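Local coordinates for Rbsd/fucu transport protein family protein (Streptococcus pneumoniae, PDB 4A34) that binds L-fucose in pockets shared between neighbouring subunits and, as a fucose mutarotase, probably interconverts the alpha and beta anomers of the sugar, at residues M18-G23 against K117-V122; A31-A36 against E109-R114; G87-M92 against L129-I134; M92-G95 against D99-T102. All coordinates share one frame; numbering follows the deposited sequence.

Contact 1 (M18-G23 against K117-V122). With FUL (beta-L-fucopyranose), chain B.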
# COMPACT_ATOMS: atom_id res chain seq x y z
N MET I 18 12.37 20.91 4.73
CA MET I 18 12.26 21.51 3.40
C MET I 18 10.82 21.69 2.95
O MET I 18 10.44 22.76 2.46
CB MET I 18 13.04 20.67 2.39
CG MET I 18 14.54 20.85 2.45
SD MET I 18 14.97 22.44 1.72
CE MET I 18 15.26 21.96 0.02
N GLU I 19 10.00 20.65 3.10
CA GLU I 19 8.62 20.69 2.61
C GLU I 19 7.69 21.47 3.53
O GLU I 19 6.54 21.75 3.17
CB GLU I 19 8.08 19.28 2.32
CG GLU I 19 7.96 18.39 3.52
CD GLU I 19 7.88 16.91 3.17
OE1 GLU I 19 8.46 16.48 2.15
OE2 GLU I 19 7.24 16.17 3.95
N MET I 20 8.18 21.83 4.71
CA MET I 20 7.45 22.75 5.59
C MET I 20 7.41 24.15 4.99
O MET I 20 8.39 24.63 4.43
CB MET I 20 8.09 22.79 6.99
CG MET I 20 7.57 21.73 7.95
SD MET I 20 8.37 21.77 9.57
CE MET I 20 9.35 20.29 9.54
N GLY I 21 6.25 24.79 5.10
CA GLY I 21 6.11 26.18 4.71
C GLY I 21 5.82 27.04 5.93
O GLY I 21 5.86 26.55 7.07
N HIS I 22 5.54 28.31 5.67
CA HIS I 22 5.20 29.31 6.69
C HIS I 22 4.00 28.89 7.53
O HIS I 22 2.97 28.50 6.99
CB HIS I 22 4.91 30.65 6.00
CG HIS I 22 4.62 31.78 6.94
ND1 HIS I 22 3.84 32.86 6.58
CD2 HIS I 22 5.01 32.01 8.22
CE1 HIS I 22 3.77 33.70 7.59
NE2 HIS I 22 4.46 33.20 8.60
N GLY I 23 4.15 28.97 8.85
CA GLY I 23 3.08 28.63 9.78
C GLY I 23 3.15 27.20 10.30
O GLY I 23 2.59 26.88 11.35
N LYS I 117 -1.29 18.48 16.03
CA LYS I 117 -1.57 19.36 14.90
C LYS I 117 -0.30 19.85 14.22
O LYS I 117 -0.35 20.56 13.22
CB LYS I 117 -2.41 20.57 15.35
CG LYS I 117 -3.92 20.42 15.11
CD LYS I 117 -4.72 20.29 16.40
CE LYS I 117 -5.15 21.65 16.95
NZ LYS I 117 -5.84 21.52 18.27
N ALA I 118 0.85 19.47 14.78
CA ALA I 118 2.13 19.86 14.20
C ALA I 118 2.39 19.02 12.96
O ALA I 118 1.86 17.90 12.84
CB ALA I 118 3.25 19.71 15.20
N TYR I 119 3.21 19.55 12.05
CA TYR I 119 3.52 18.84 10.82
C TYR I 119 4.31 17.58 11.10
O TYR I 119 4.08 16.56 10.48
CB TYR I 119 4.27 19.74 9.84
CG TYR I 119 4.48 19.11 8.49
CD1 TYR I 119 3.40 18.84 7.64
CD2 TYR I 119 5.75 18.76 8.05
CE1 TYR I 119 3.59 18.27 6.38
CE2 TYR I 119 5.94 18.19 6.79
CZ TYR I 119 4.86 17.94 5.97
OH TYR I 119 5.06 17.37 4.73
N ALA I 120 5.23 17.66 12.05
CA ALA I 120 6.03 16.50 12.41
C ALA I 120 6.55 16.56 13.84
O ALA I 120 6.81 17.65 14.40
CB ALA I 120 7.18 16.31 11.45
N ILE I 121 6.70 15.38 14.42
CA ILE I 121 7.40 15.24 15.68
C ILE I 121 8.66 14.43 15.40
O ILE I 121 8.60 13.38 14.74
CB ILE I 121 6.53 14.54 16.74
CG1 ILE I 121 5.22 15.31 16.96
CG2 ILE I 121 7.34 14.34 18.04
CD1 ILE I 121 4.31 14.75 18.04
N VAL I 122 9.79 14.93 15.88
CA VAL I 122 11.02 14.15 15.92
C VAL I 122 11.30 13.64 17.33
O VAL I 122 11.42 14.42 18.27
CB VAL I 122 12.24 14.92 15.31
CG1 VAL I 122 12.18 16.38 15.62
CG2 VAL I 122 13.55 14.33 15.77
C1 FUL B . 2.25 32.64 3.27
C2 FUL B . 3.23 32.71 2.09
O2 FUL B . 2.77 31.88 1.06
C3 FUL B . 3.28 34.16 1.61
O3 FUL B . 4.22 34.37 0.59
C4 FUL B . 3.61 35.08 2.78
O4 FUL B . 4.89 34.74 3.24
C5 FUL B . 2.61 34.86 3.91
C6 FUL B . 2.85 35.80 5.08
O5 FUL B . 2.69 33.50 4.31
O1 FUL B . 2.11 31.32 3.76

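Contact 2 (A31-A36 against E109-R114). With FUL (beta-L-fucopyranose), chain C.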
# COMPACT_ATOMS: atom_id res chain seq x y z
N ALA I 31 13.06 11.95 24.99
CA ALA I 31 12.99 10.49 25.02
C ALA I 31 11.75 9.94 25.70
O ALA I 31 11.26 8.88 25.33
CB ALA I 31 14.24 9.92 25.67
N ASN I 32 11.24 10.67 26.69
CA ASN I 32 10.09 10.23 27.48
C ASN I 32 8.76 10.62 26.85
O ASN I 32 7.70 10.19 27.30
CB ASN I 32 10.18 10.80 28.89
CG ASN I 32 11.27 10.15 29.72
OD1 ASN I 32 11.08 9.05 30.25
ND2 ASN I 32 12.40 10.83 29.85
N TYR I 33 8.82 11.44 25.80
CA TYR I 33 7.62 11.99 25.17
C TYR I 33 6.81 10.91 24.42
O TYR I 33 7.38 9.93 23.94
CB TYR I 33 8.00 13.17 24.26
CG TYR I 33 6.80 13.95 23.81
CD1 TYR I 33 6.21 14.91 24.65
CD2 TYR I 33 6.22 13.71 22.56
CE1 TYR I 33 5.09 15.60 24.25
CE2 TYR I 33 5.09 14.40 22.16
CZ TYR I 33 4.53 15.34 23.00
OH TYR I 33 3.42 16.02 22.58
N PRO I 34 5.46 11.07 24.33
CA PRO I 34 4.66 10.16 23.51
C PRO I 34 4.71 10.47 22.01
O PRO I 34 3.66 10.67 21.38
CB PRO I 34 3.24 10.34 24.06
CG PRO I 34 3.25 11.70 24.66
CD PRO I 34 4.61 11.89 25.22
N SER I 35 5.91 10.51 21.44
CA SER I 35 6.11 10.98 20.07
C SER I 35 5.30 10.16 19.08
O SER I 35 4.56 10.72 18.27
CB SER I 35 7.59 10.92 19.68
OG SER I 35 8.41 11.11 20.82
N ALA I 36 5.43 8.84 19.17
CA ALA I 36 4.84 7.94 18.19
C ALA I 36 3.31 8.00 18.19
O ALA I 36 2.69 7.97 17.12
CB ALA I 36 5.33 6.52 18.40
N GLU I 109 -1.02 18.80 29.07
CA GLU I 109 -2.20 18.45 28.28
C GLU I 109 -2.34 19.25 26.97
O GLU I 109 -2.60 18.66 25.92
CB GLU I 109 -3.47 18.56 29.14
CG GLU I 109 -4.75 17.98 28.51
CD GLU I 109 -4.54 16.60 27.90
OE1 GLU I 109 -4.13 15.66 28.62
OE2 GLU I 109 -4.79 16.46 26.68
N ASP I 110 -2.16 20.57 27.04
CA ASP I 110 -2.25 21.45 25.87
C ASP I 110 -1.12 21.21 24.88
O ASP I 110 -1.32 21.29 23.66
CB ASP I 110 -2.23 22.93 26.29
CG ASP I 110 -3.46 23.36 27.09
OD1 ASP I 110 -4.47 22.63 27.11
OD2 ASP I 110 -3.40 24.44 27.70
N PHE I 111 0.06 20.94 25.42
CA PHE I 111 1.25 20.64 24.64
C PHE I 111 1.01 19.43 23.76
O PHE I 111 1.39 19.43 22.58
CB PHE I 111 2.45 20.40 25.56
CG PHE I 111 3.77 20.50 24.85
CD1 PHE I 111 4.27 19.42 24.12
CD2 PHE I 111 4.51 21.68 24.89
CE1 PHE I 111 5.49 19.51 23.45
CE2 PHE I 111 5.72 21.78 24.23
CZ PHE I 111 6.21 20.70 23.51
N TYR I 112 0.39 18.40 24.33
CA TYR I 112 0.06 17.17 23.61
C TYR I 112 -0.81 17.47 22.40
O TYR I 112 -0.48 17.09 21.27
CB TYR I 112 -0.65 16.16 24.52
CG TYR I 112 0.22 15.49 25.58
CD1 TYR I 112 1.62 15.53 25.52
CD2 TYR I 112 -0.37 14.78 26.63
CE1 TYR I 112 2.41 14.90 26.50
CE2 TYR I 112 0.42 14.14 27.62
CZ TYR I 112 1.80 14.21 27.54
OH TYR I 112 2.57 13.58 28.51
N GLU I 113 -1.90 18.19 22.63
CA GLU I 113 -2.85 18.54 21.58
C GLU I 113 -2.24 19.38 20.44
O GLU I 113 -2.49 19.11 19.27
CB GLU I 113 -4.11 19.19 22.16
CG GLU I 113 -4.92 18.30 23.13
CD GLU I 113 -5.43 17.00 22.49
OE1 GLU I 113 -5.83 17.03 21.30
OE2 GLU I 113 -5.43 15.95 23.17
N ARG I 114 -1.42 20.38 20.78
CA ARG I 114 -0.75 21.14 19.72
C ARG I 114 0.24 20.27 18.93
O ARG I 114 0.37 20.43 17.71
CB ARG I 114 -0.08 22.42 20.25
CG ARG I 114 -0.09 23.54 19.21
CD ARG I 114 1.12 24.43 19.31
NE ARG I 114 0.85 25.68 20.01
CZ ARG I 114 1.09 26.89 19.52
NH1 ARG I 114 1.60 27.03 18.31
NH2 ARG I 114 0.82 27.97 20.23
C1 FUL C . 6.23 13.95 29.43
C2 FUL C . 7.68 14.01 28.93
O2 FUL C . 7.78 14.48 27.61
C3 FUL C . 8.43 14.98 29.85
O3 FUL C . 9.79 15.05 29.51
C4 FUL C . 8.29 14.55 31.29
O4 FUL C . 8.87 13.28 31.43
C5 FUL C . 6.81 14.47 31.64
C6 FUL C . 6.61 14.14 33.11
O5 FUL C . 6.21 13.51 30.78
O1 FUL C . 5.44 13.09 28.64

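Contact 3 (G87-M92 against L129-I134). With FUL (beta-L-fucopyranose), chain C.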
# COMPACT_ATOMS: atom_id res chain seq x y z
N GLY I 87 17.64 26.93 30.20
CA GLY I 87 18.70 27.92 30.05
C GLY I 87 19.49 27.68 28.77
O GLY I 87 19.68 28.60 27.96
N THR I 88 19.94 26.44 28.60
CA THR I 88 20.62 25.98 27.40
C THR I 88 19.85 26.35 26.13
O THR I 88 20.43 26.86 25.16
CB THR I 88 20.84 24.46 27.44
OG1 THR I 88 21.12 24.04 28.78
CG2 THR I 88 21.98 24.05 26.53
N TYR I 89 18.54 26.09 26.14
CA TYR I 89 17.65 26.46 25.03
C TYR I 89 17.60 27.96 24.84
O TYR I 89 17.66 28.45 23.70
CB TYR I 89 16.22 25.95 25.25
CG TYR I 89 16.03 24.45 25.20
CD1 TYR I 89 16.94 23.62 24.54
CD2 TYR I 89 14.94 23.86 25.81
CE1 TYR I 89 16.76 22.25 24.50
CE2 TYR I 89 14.75 22.49 25.77
CZ TYR I 89 15.66 21.69 25.12
OH TYR I 89 15.47 20.35 25.10
N ARG I 90 17.45 28.69 25.94
CA ARG I 90 17.34 30.15 25.91
C ARG I 90 18.61 30.79 25.35
O ARG I 90 18.53 31.67 24.49
CB ARG I 90 16.93 30.72 27.28
CG ARG I 90 15.43 30.67 27.53
CD ARG I 90 15.01 31.45 28.76
NE ARG I 90 15.36 30.74 29.98
CZ ARG I 90 14.49 30.05 30.72
NH1 ARG I 90 13.21 29.99 30.38
NH2 ARG I 90 14.92 29.42 31.82
N GLN I 91 19.76 30.32 25.83
CA GLN I 91 21.08 30.68 25.28
C GLN I 91 21.16 30.48 23.76
O GLN I 91 21.67 31.33 23.03
CB GLN I 91 22.17 29.81 25.90
CG GLN I 91 22.47 30.05 27.36
CD GLN I 91 23.55 29.12 27.88
OE1 GLN I 91 23.75 28.01 27.36
NE2 GLN I 91 24.27 29.57 28.90
N MET I 92 20.66 29.33 23.31
CA MET I 92 20.69 28.92 21.92
C MET I 92 19.80 29.84 21.09
O MET I 92 20.25 30.39 20.09
CB MET I 92 20.20 27.47 21.83
CG MET I 92 20.69 26.66 20.65
SD MET I 92 21.92 25.43 21.11
CE MET I 92 23.44 26.36 20.86
N LEU I 129 14.25 16.00 31.46
CA LEU I 129 12.79 16.11 31.58
C LEU I 129 12.26 17.46 31.10
O LEU I 129 12.96 18.47 31.16
CB LEU I 129 12.32 15.88 33.02
CG LEU I 129 12.57 14.54 33.74
CD1 LEU I 129 12.42 13.35 32.80
CD2 LEU I 129 13.93 14.53 34.43
N TYR I 130 11.02 17.45 30.62
CA TYR I 130 10.31 18.65 30.18
C TYR I 130 11.15 19.44 29.18
O TYR I 130 11.32 20.66 29.30
CB TYR I 130 9.91 19.50 31.40
CG TYR I 130 8.91 18.83 32.32
CD1 TYR I 130 7.54 18.92 32.06
CD2 TYR I 130 9.33 18.12 33.44
CE1 TYR I 130 6.61 18.31 32.89
CE2 TYR I 130 8.40 17.50 34.29
CZ TYR I 130 7.04 17.61 34.00
OH TYR I 130 6.10 17.01 34.82
N ALA I 131 11.67 18.71 28.18
CA ALA I 131 12.72 19.21 27.29
C ALA I 131 12.20 19.39 25.87
O ALA I 131 12.97 19.66 24.94
CB ALA I 131 13.91 18.25 27.30
N ASN I 132 10.89 19.23 25.73
CA ASN I 132 10.23 19.27 24.45
C ASN I 132 10.09 20.71 23.96
O ASN I 132 9.88 21.60 24.76
CB ASN I 132 8.85 18.62 24.61
CG ASN I 132 8.94 17.21 25.15
OD1 ASN I 132 9.28 16.28 24.42
ND2 ASN I 132 8.63 17.04 26.43
N ILE I 133 10.22 20.92 22.66
CA ILE I 133 10.08 22.26 22.09
C ILE I 133 9.15 22.19 20.90
O ILE I 133 9.11 21.18 20.22
CB ILE I 133 11.45 22.84 21.61
CG1 ILE I 133 12.55 22.65 22.64
CG2 ILE I 133 11.33 24.32 21.26
CD1 ILE I 133 13.91 23.16 22.18
N ILE I 134 8.38 23.25 20.65
CA ILE I 134 7.66 23.38 19.38
C ILE I 134 8.13 24.64 18.67
O ILE I 134 8.13 25.72 19.26
CB ILE I 134 6.12 23.44 19.52
CG1 ILE I 134 5.61 22.28 20.36
CG2 ILE I 134 5.47 23.44 18.14
CD1 ILE I 134 4.15 22.36 20.68
C1 FUL C . 6.23 13.95 29.43
C2 FUL C . 7.68 14.01 28.93
O2 FUL C . 7.78 14.48 27.61
C3 FUL C . 8.43 14.98 29.85
O3 FUL C . 9.79 15.05 29.51
C4 FUL C . 8.29 14.55 31.29
O4 FUL C . 8.87 13.28 31.43
C5 FUL C . 6.81 14.47 31.64
C6 FUL C . 6.61 14.14 33.11
O5 FUL C . 6.21 13.51 30.78
O1 FUL C . 5.44 13.09 28.64

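Contact 4 (M92-G95 against D99-T102)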
# COMPACT_ATOMS: atom_id res chain seq x y z
N MET I 92 20.66 29.33 23.31
CA MET I 92 20.69 28.92 21.92
C MET I 92 19.80 29.84 21.09
O MET I 92 20.25 30.39 20.09
CB MET I 92 20.20 27.47 21.83
CG MET I 92 20.69 26.66 20.65
SD MET I 92 21.92 25.43 21.11
CE MET I 92 23.44 26.36 20.86
N ILE I 93 18.55 30.00 21.52
CA ILE I 93 17.54 30.75 20.77
C ILE I 93 17.94 32.20 20.53
O ILE I 93 17.89 32.67 19.40
CB ILE I 93 16.15 30.66 21.45
CG1 ILE I 93 15.56 29.26 21.25
CG2 ILE I 93 15.21 31.73 20.90
CD1 ILE I 93 14.42 28.91 22.20
N GLU I 94 18.31 32.90 21.60
CA GLU I 94 18.96 34.20 21.47
C GLU I 94 20.35 33.88 20.92
O GLU I 94 20.95 32.89 21.33
CB GLU I 94 19.03 34.90 22.85
CG GLU I 94 19.38 36.39 22.82
CD GLU I 94 19.14 37.09 24.17
OE1 GLU I 94 18.00 37.53 24.43
OE2 GLU I 94 20.10 37.18 24.98
N GLY I 95 20.84 34.67 19.97
CA GLY I 95 22.09 34.32 19.30
C GLY I 95 21.88 33.84 17.87
O GLY I 95 22.74 34.03 17.01
N ASP I 99 14.10 36.99 19.77
CA ASP I 99 13.68 37.57 21.05
C ASP I 99 13.08 36.47 21.92
O ASP I 99 12.16 35.76 21.48
CB ASP I 99 12.62 38.66 20.79
CG ASP I 99 12.37 39.57 22.01
OD1 ASP I 99 12.67 39.19 23.16
OD2 ASP I 99 11.85 40.69 21.79
N LEU I 100 13.59 36.33 23.14
CA LEU I 100 13.08 35.32 24.07
C LEU I 100 11.61 35.54 24.46
O LEU I 100 10.97 34.65 25.03
CB LEU I 100 13.96 35.23 25.32
CG LEU I 100 15.39 34.68 25.23
CD1 LEU I 100 15.98 34.60 26.62
CD2 LEU I 100 15.45 33.32 24.56
N LYS I 101 11.09 36.72 24.15
CA LYS I 101 9.69 37.06 24.39
C LYS I 101 8.71 36.15 23.64
O LYS I 101 7.53 36.06 24.01
CB LYS I 101 9.43 38.54 24.04
N THR I 102 9.19 35.49 22.58
CA THR I 102 8.36 34.60 21.78
C THR I 102 8.12 33.23 22.44
O THR I 102 7.21 32.51 22.04
CB THR I 102 8.93 34.40 20.35
OG1 THR I 102 7.88 34.00 19.46
CG2 THR I 102 10.02 33.35 20.33

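Contact 1 (M18-G23 against K117-V122)
The end of helix 11-19 meets the segment leading into strand 120-124 of the central mixed sheet, just ahead of the loop that carries H22 into a fucose pocket of this RbsD/FucU family protein. Y119 bridges the two parts. Its hydroxyl donates to the carboxylate of E19, OH to OE2 2.6 Å, and the acceptor lies at the ring edge while the donor sits 37° out of the carboxylate plane. The glutamate reaches it because CG is tucked between backbone N and carbonyl carbon (chi1 64°) and the chain then runs extended; its other oxygen, OE1, forms a salt bridge with K15. Beside this bond, M20, the first residue to leave the helix, lays CG 3.5 Å from Y119 CD2. The M20 sulfur stands obliquely to the ring, SD 5.5 Å from the Y119 centroid, a Met-aromatic contact. Two residues on, H22 faces a beta-L-fucopyranose whose other hydrogen-bonding partners, among them D30 and Y112, belong to a neighbouring subunit. H22 NE2 is hydrogen-bonded to D64 OD1, which helps fix the imidazole, and ND1 donates almost straight to sugar O5, 2.6 Å away at 168°.

Contact 2 (A31-A36 against E109-R114)
Y33 and P34, on the loop leading into helix 35-38, pack against F111 and Y112 of helix 108-116, and the contact between the two segments is almost wholly apolar and aromatic. The Y33 and Y112 side chains run past each other in opposite directions and form an oblique aromatic pair, their ring planes 69° apart; Y33 CE1 comes 3.6 Å from Y112 CE1, at the rim of the Y112 ring. The Y33 hydroxyl also lies at the edge of the F111 ring, OH to CD1 3.8 Å. P34 crosses Y112 at about a right angle and sets CG 3.8 Å from Y112 CE1, while its CD covers one face of the preceding Y33 ring near the rim. This proline is the centre of an inverse gamma turn and occupies the N-cap position of the short helix.

Polar interactions are directed outside the pair. Y33 OH is hydrogen-bonded to S115 OG, one turn along the same helix as F111. Y112 OH is hydrogen-bonded to R108 NE and, at 2.9 Å, to O1 of the bound fucose. With CG anti to the carbonyl carbon (chi1 -72°), the Y112 ring extends past P34 to the anomeric hydroxyl. Around the sugar, Y33 CD1 approaches O2 at 3.4 Å, and N32 OD1 accepts from the backbone N of V140 of a neighbouring subunit. The packed aromatic residues thus form one wall of the intersubunit fucose pocket of this mutarotase, to which the neighbour adds H22.

Contact 3 (G87-M92 against L129-I134)
Y89 projects from helix 85-93 onto A131 and I133, where the loop that holds the fucose turns into strand 133-136. One hydrogen bond joins the two segments: Y89 OH donates to the carbonyl O of A131 at 2.6 Å, in the carbonyl plane and on a lone pair, with a C=O...donor angle of 128°. The tyrosine can reach this carbonyl because the first bond of its side chain points at the 129-134 segment and the ring continues outward from the helix, so that the hydroxyl at its far end meets the loop backbone.

Apolar contacts accompany that bond. I133 comes from the opposite direction and places CD1 squarely over the ring, 3.5 Å from the Y89 centroid and 4° off the normal, a CH-pi contact. The methyl CB of A131 sits 3.4 Å from Y89 OH. I50 and L54 of helix 50-60 also pack on Y89.

The remaining interactions belong to the sugar. The backbone N of Y130 donates to fucose O3 at 2.9 Å, and N132 ND2 donates to O2 at the same distance, 2.9 Å; both bonds have an angle of 152°. Y130 turns one ring face to the pyranose, with sugar C4 over the centre, while its hydroxyl is hydrogen-bonded to D80. N132 OD1 accepts from D30 N, which helps set the amide for its bond to the sugar. The 129-134 segment thereby joins the packing of Y89 from helix 85-93 to the backbone and amide groups that bind the sugar in the fucose site.

Contact 4 (M92-G95 against D99-T102)
L100 lies against I93 and E94, and it supplies most of the touching surface on the 99-102 side. The CD2 methyl of L100 approaches CG2 of I93 at 4.0 Å, the two side chains meeting at a slant. E94 crosses L100 at about a right angle, and its carboxylate oxygen OE1 rests 3.9 Å from L100 CG, a van der Waals contact rather than a polar one. The reach of E94 comes from its shape: CG is anti to the backbone N (chi1 -166°) and the chain stays extended beyond it, which brings OE1 against L100 CG. No hydrogen bond joins the two segments.

The segments flank the turn that connects helix 85-93 to strand 103-106, the outermost strand on one side of the sheet within the chain. The helix ends at I93, since E94 is the first residue to leave helical backbone angles, and the chain returns through a 3-10 turn at 100-102. That turn is held at its start by an Asx turn: D99 OD1 accepts from the backbone N of K101 at 3.1 Å, the donor lying 55° out of the carboxylate plane. The backbone adds a bond from T102 N to D99 O, 3.2 Å long.

Farther out, I93 is buried against I71 and F73 of strand 71-74. T102, just before strand 103-106, is tied through OG1 to D68 O and S70 N, ahead of strand 71-74.

Contacts 1, 2 and 3 are buried, whereas contact 4 is only partly so and lies at a helix-to-strand connection with no other subunit against it. Contacts 2 and 3 share one fucose: they touch through F111 and N132 and approach the same neighbouring subunit. Contact 1 reaches a different fucose through H22, supplying the complementary side of a pocket, while I121 packs on S35 to join it to contact 2. Contacts 3 and 4 both use helix 85-93, and the backbone of R90 meets L100 between them. Tyrosine hydroxyl bonds cross contacts 1 and 3, aromatic packing dominates contact 2, and van der Waals packing of L100 on I93 and the E94 carboxylate makes up contact 4.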